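Local atomic coordinates of TRAP dicarboxylate transporter-DctP subunit (Desulfovibrio salexigens, PDB entry 4N6D), a protein that probably binds a small organic acid in the periplasm and delivers it to a TRAP-type membrane transporter. Residues 47-50 / 51-54; 126-129 / 130-134. One frame throughout, in Å; residues are numbered along the deposited sequence.

Interaction 1 of 2, residues 47-50 / 51-54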
loop_
_atom_site.group_PDB
_atom_site.type_symbol
_atom_site.label_atom_id
_atom_site.label_comp_id
_atom_site.label_asym_id
_atom_site.label_seq_id
_atom_site.Cartn_x
_atom_site.Cartn_y
_atom_site.Cartn_z
ATOM N N GLN A 47 -7.343 -8.892 -5.456
ATOM C CA GLN A 47 -8.557 -8.251 -4.979
ATOM C C GLN A 47 -9.453 -7.886 -6.156
ATOM O O GLN A 47 -10.679 -7.972 -6.043
ATOM C CB GLN A 47 -8.257 -7.044 -4.080
ATOM C CG GLN A 47 -7.684 -5.838 -4.794
ATOM C CD GLN A 47 -8.703 -5.026 -5.592
ATOM O OE1 GLN A 47 -9.894 -4.939 -5.241
ATOM N NE2 GLN A 47 -8.222 -4.390 -6.655
ATOM N N MET A 48 -8.862 -7.500 -7.287
ATOM C CA MET A 48 -9.658 -7.185 -8.481
ATOM C C MET A 48 -10.559 -8.386 -8.862
ATOM O O MET A 48 -11.766 -8.251 -9.130
ATOM C CB MET A 48 -8.743 -6.789 -9.631
ATOM C CG MET A 48 -9.382 -6.833 -11.012
ATOM S SD MET A 48 -8.190 -6.517 -12.338
ATOM C CE MET A 48 -7.141 -7.989 -12.240
ATOM N N GLU A 49 -9.986 -9.581 -8.856
ATOM C CA GLU A 49 -10.768 -10.767 -9.227
ATOM C C GLU A 49 -11.888 -11.030 -8.238
ATOM O O GLU A 49 -12.970 -11.440 -8.627
ATOM C CB GLU A 49 -9.898 -12.023 -9.342
ATOM C CG GLU A 49 -8.827 -11.939 -10.413
ATOM C CD GLU A 49 -9.393 -11.793 -11.815
ATOM O OE1 GLU A 49 -10.541 -12.218 -12.048
ATOM O OE2 GLU A 49 -8.689 -11.238 -12.679
ATOM N N ARG A 50 -11.624 -10.824 -6.950
ATOM C CA ARG A 50 -12.668 -11.029 -5.937
ATOM C C ARG A 50 -13.788 -9.997 -6.097
ATOM O O ARG A 50 -14.978 -10.318 -5.981
ATOM C CB ARG A 50 -12.064 -10.975 -4.539
ATOM C CG ARG A 50 -13.047 -11.372 -3.426
ATOM C CD ARG A 50 -13.613 -10.158 -2.754
ATOM N NE ARG A 50 -14.637 -10.546 -1.784
ATOM C CZ ARG A 50 -15.366 -9.678 -1.088
ATOM N NH1 ARG A 50 -15.161 -8.373 -1.227
ATOM N NH2 ARG A 50 -16.289 -10.127 -0.233
ATOM N N TRP A 51 -13.402 -8.770 -6.417
ATOM C CA TRP A 51 -14.369 -7.710 -6.642
ATOM C C TRP A 51 -15.261 -8.072 -7.826
ATOM O O TRP A 51 -16.479 -7.941 -7.749
ATOM C CB TRP A 51 -13.633 -6.408 -6.891
ATOM C CG TRP A 51 -14.510 -5.190 -7.015
ATOM C CD1 TRP A 51 -14.925 -4.385 -5.994
ATOM C CD2 TRP A 51 -15.028 -4.616 -8.217
ATOM N NE1 TRP A 51 -15.699 -3.355 -6.482
ATOM C CE2 TRP A 51 -15.773 -3.473 -7.846
ATOM C CE3 TRP A 51 -14.954 -4.963 -9.574
ATOM C CZ2 TRP A 51 -16.413 -2.664 -8.775
ATOM C CZ3 TRP A 51 -15.610 -4.156 -10.502
ATOM C CH2 TRP A 51 -16.332 -3.032 -10.094
ATOM N N LYS A 52 -14.657 -8.533 -8.920
ATOM C CA LYS A 52 -15.403 -9.029 -10.065
ATOM C C LYS A 52 -16.424 -10.089 -9.658
ATOM O O LYS A 52 -17.606 -10.061 -10.052
ATOM C CB LYS A 52 -14.434 -9.627 -11.095
ATOM C CG LYS A 52 -15.108 -10.566 -12.104
ATOM C CD LYS A 52 -14.182 -10.968 -13.243
ATOM C CE LYS A 52 -14.849 -12.016 -14.142
ATOM N NZ LYS A 52 -14.096 -12.254 -15.412
ATOM N N GLN A 53 -15.962 -11.055 -8.874
ATOM C CA GLN A 53 -16.829 -12.159 -8.464
ATOM C C GLN A 53 -18.062 -11.613 -7.742
ATOM O O GLN A 53 -19.180 -12.026 -8.010
ATOM C CB GLN A 53 -16.074 -13.112 -7.542
ATOM C CG GLN A 53 -14.990 -13.925 -8.250
ATOM C CD GLN A 53 -13.992 -14.546 -7.283
ATOM O OE1 GLN A 53 -14.254 -14.677 -6.079
ATOM N NE2 GLN A 53 -12.833 -14.929 -7.808
ATOM N N GLU A 54 -17.844 -10.685 -6.821
ATOM C CA GLU A 54 -18.947 -10.157 -6.026
ATOM C C GLU A 54 -19.869 -9.267 -6.847
ATOM O O GLU A 54 -21.068 -9.299 -6.683
ATOM C CB GLU A 54 -18.417 -9.397 -4.811
ATOM C CG GLU A 54 -17.975 -10.302 -3.666
ATOM C CD GLU A 54 -19.008 -11.399 -3.315
ATOM O OE1 GLU A 54 -20.206 -11.103 -3.040
ATOM O OE2 GLU A 54 -18.622 -12.577 -3.351
HETATM O O HOH W 1 -11.294 -12.890 -14.640
#
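Arg50 and Glu54 meet one turn apart on a helix. The side chain of Arg50 swings out past the start of Trp51 and then runs along the helix. Its CG is anti to the backbone N (chi1 -172°), and the chain bends at chi2. This brings the guanidinium over the CG methylene of Glu54. CG of Glu54 sits 3.7 Å from CZ of Arg50, over the centre of one face. The contact is therefore made by a carbon of Glu54, not by its carboxylate. The nearest charged atoms, NH2 of Arg50 and OE2 of Glu54, are 4.6 Å apart, so any attraction between them is probably modest. Each group has a firmer partner: NH1 of Arg50 bonds to Gln262, and OE1 of Glu54 forms a salt bridge with Arg58. Trp265 adds a cation-pi contact to Arg50.

Trp51 touches the preceding turn through its base. Its CB lies 3.4 Å from O of Gln47, while the indole leads away into the protein. Its backbone N donates to O of Gln47 at 2.9 Å. The same i to i+4 pattern continues to Glu54 N, which bonds to Arg50 O at 3.0 Å.

The side chains of Glu49 and Lys52 run alongside each other, and OE1 of Glu49 is 4.0 Å from CD of Lys52. A water joins them: it donates to OE1 of Glu49 at 2.8 Å and accepts from NZ of Lys52 at 3.0 Å. Thr67 holds the other oxygen of Glu49, and O of Val65 takes a bond from the lysine.

This is helix 43-58, the crossover of a beta-alpha-beta unit between strands 30-35 and 63-68. Met48 and Lys52 touch strand 63-68. Gln47 and Trp51 pack against helix 249-285 and strand 139-146.

Interaction 2 of 2, residues 126-129 / 130-134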
loop_
_atom_site.group_PDB
_atom_site.type_symbol
_atom_site.label_atom_id
_atom_site.label_comp_id
_atom_site.label_asym_id
_atom_site.label_seq_id
_atom_site.Cartn_x
_atom_site.Cartn_y
_atom_site.Cartn_z
ATOM N N ASP A 126 -11.806 5.601 4.829
ATOM C CA ASP A 126 -12.507 6.560 5.667
ATOM C C ASP A 126 -12.038 7.999 5.423
ATOM O O ASP A 126 -12.852 8.936 5.416
ATOM C CB ASP A 126 -12.355 6.255 7.164
ATOM C CG ASP A 126 -13.230 5.119 7.640
ATOM O OD1 ASP A 126 -14.088 4.633 6.871
ATOM O OD2 ASP A 126 -13.093 4.762 8.835
ATOM N N LEU A 127 -10.731 8.190 5.251
ATOM C CA LEU A 127 -10.221 9.524 5.028
ATOM C C LEU A 127 -10.756 10.061 3.707
ATOM O O LEU A 127 -11.178 11.218 3.630
ATOM C CB LEU A 127 -8.685 9.560 5.057
ATOM C CG LEU A 127 -8.127 10.976 4.990
ATOM C CD1 LEU A 127 -8.209 11.667 6.366
ATOM C CD2 LEU A 127 -6.691 11.002 4.448
ATOM N N TYR A 128 -10.726 9.223 2.674
ATOM C CA TYR A 128 -11.256 9.606 1.375
ATOM C C TYR A 128 -12.731 9.969 1.486
ATOM O O TYR A 128 -13.165 10.992 0.961
ATOM C CB TYR A 128 -11.055 8.496 0.325
ATOM C CG TYR A 128 -11.974 8.722 -0.849
ATOM C CD1 TYR A 128 -11.689 9.705 -1.785
ATOM C CD2 TYR A 128 -13.170 8.029 -0.950
ATOM C CE1 TYR A 128 -12.551 9.954 -2.815
ATOM C CE2 TYR A 128 -14.035 8.280 -1.984
ATOM C CZ TYR A 128 -13.718 9.233 -2.900
ATOM O OH TYR A 128 -14.591 9.479 -3.936
ATOM N N THR A 129 -13.508 9.141 2.171
ATOM C CA THR A 129 -14.940 9.359 2.263
ATOM C C THR A 129 -15.250 10.669 2.999
ATOM O O THR A 129 -16.219 11.374 2.676
ATOM C CB THR A 129 -15.621 8.196 2.978
ATOM O OG1 THR A 129 -15.486 7.022 2.163
ATOM C CG2 THR A 129 -17.087 8.507 3.207
ATOM N N LYS A 130 -14.420 10.993 3.979
ATOM C CA LYS A 130 -14.605 12.203 4.756
ATOM C C LYS A 130 -14.273 13.466 3.961
ATOM O O LYS A 130 -14.995 14.463 4.034
ATOM C CB LYS A 130 -13.762 12.159 6.032
ATOM C CG LYS A 130 -13.880 13.426 6.857
ATOM C CD LYS A 130 -13.047 13.384 8.115
ATOM C CE LYS A 130 -13.366 14.588 8.981
ATOM N NZ LYS A 130 -12.759 14.480 10.314
ATOM N N TYR A 131 -13.167 13.423 3.223
ATOM C CA TYR A 131 -12.635 14.614 2.592
ATOM C C TYR A 131 -13.080 14.819 1.157
ATOM O O TYR A 131 -13.070 15.960 0.690
ATOM C CB TYR A 131 -11.095 14.623 2.655
ATOM C CG TYR A 131 -10.559 15.130 3.977
ATOM C CD1 TYR A 131 -10.436 14.279 5.077
ATOM C CD2 TYR A 131 -10.215 16.457 4.152
ATOM C CE1 TYR A 131 -9.961 14.751 6.316
ATOM C CE2 TYR A 131 -9.730 16.928 5.366
ATOM C CZ TYR A 131 -9.608 16.071 6.445
ATOM O OH TYR A 131 -9.159 16.555 7.658
ATOM N N GLN A 132 -13.473 13.742 0.478
ATOM C CA GLN A 132 -13.878 13.816 -0.933
ATOM C C GLN A 132 -12.931 14.723 -1.717
ATOM O O GLN A 132 -13.354 15.682 -2.342
ATOM C CB GLN A 132 -15.310 14.338 -1.037
ATOM C CG GLN A 132 -16.340 13.438 -0.375
ATOM C CD GLN A 132 -16.533 12.143 -1.121
ATOM O OE1 GLN A 132 -16.246 11.063 -0.608
ATOM N NE2 GLN A 132 -17.014 12.241 -2.342
ATOM N N PRO A 133 -11.624 14.416 -1.691
ATOM C CA PRO A 133 -10.698 15.389 -2.272
ATOM C C PRO A 133 -10.839 15.537 -3.789
ATOM O O PRO A 133 -11.129 14.584 -4.536
ATOM C CB PRO A 133 -9.328 14.830 -1.899
ATOM C CG PRO A 133 -9.548 13.407 -1.721
ATOM C CD PRO A 133 -10.917 13.259 -1.127
ATOM N N LYS A 134 -10.636 16.757 -4.242
ATOM C CA LYS A 134 -10.856 17.067 -5.642
ATOM C C LYS A 134 -9.866 16.376 -6.570
ATOM O O LYS A 134 -10.085 16.332 -7.798
ATOM C CB LYS A 134 -10.827 18.573 -5.856
ATOM C CG LYS A 134 -9.623 19.258 -5.286
ATOM C CD LYS A 134 -9.809 20.772 -5.319
ATOM C CE LYS A 134 -9.088 21.375 -6.499
ATOM N NZ LYS A 134 -7.614 21.251 -6.367
#
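Tyr128 meets Gln132 and Pro133 where helix 117-131 ends. From CB, which itself points away from them, a chi1 of 162° sets CG opposite the backbone N and beside the carbonyl carbon. This carries the ring to Gln132 and Pro133. CD1 comes within 3.7 Å of CD of Pro133, and CE1 is 4.1 Å from the same atom. The ring and the proline cross at about a right angle. The amide end of Gln132 lies over one face of the ring, near CE2 and CZ, and the hydroxyl at the tip is also close to it. The amide's orientation is uncertain.

The backbone closes the helix here. Gln132 N donates to O of Tyr128 at 2.8 Å, the last bond of the helical pattern here. Gln132 then takes a positive phi of 42° and leads the chain out of the helix.

One turn back, CD1 of Leu127 packs 3.5 Å from CE1 of Tyr131.

Tyr128 rests on Val141 and Met144 of strand 139-146. Leu127 and Tyr131 touch Val325 of helix 322-337, where Asp328 is hydrogen-bonded to the hydroxyl of Tyr131 and forms a salt bridge with Lys130.

Overall arrangement
Interaction 1 lies within helix 43-58, and interaction 2 spans the C-terminal end of helix 117-131. Interaction 1 comes first along the chain. Their centres are about 23 Å apart and their nearest atoms about 13 Å apart, so they do not touch. Strand 139-146 is a shared neighbour: Gln47 and Trp51 reach Phe145 and Leu142, and Tyr128 of interaction 2 meets the same strand. It is an outermost strand of the five-stranded mixed sheet. Helix 249-285 is a second link, touching Trp51 and pairing Arg260 with Asp126. A bound triiodobenzene dicarboxylate, the phasing compound, lies about 11 Å from the side chain of Gln53. Arg81, Met84 and Arg138 line a pocket for this compound.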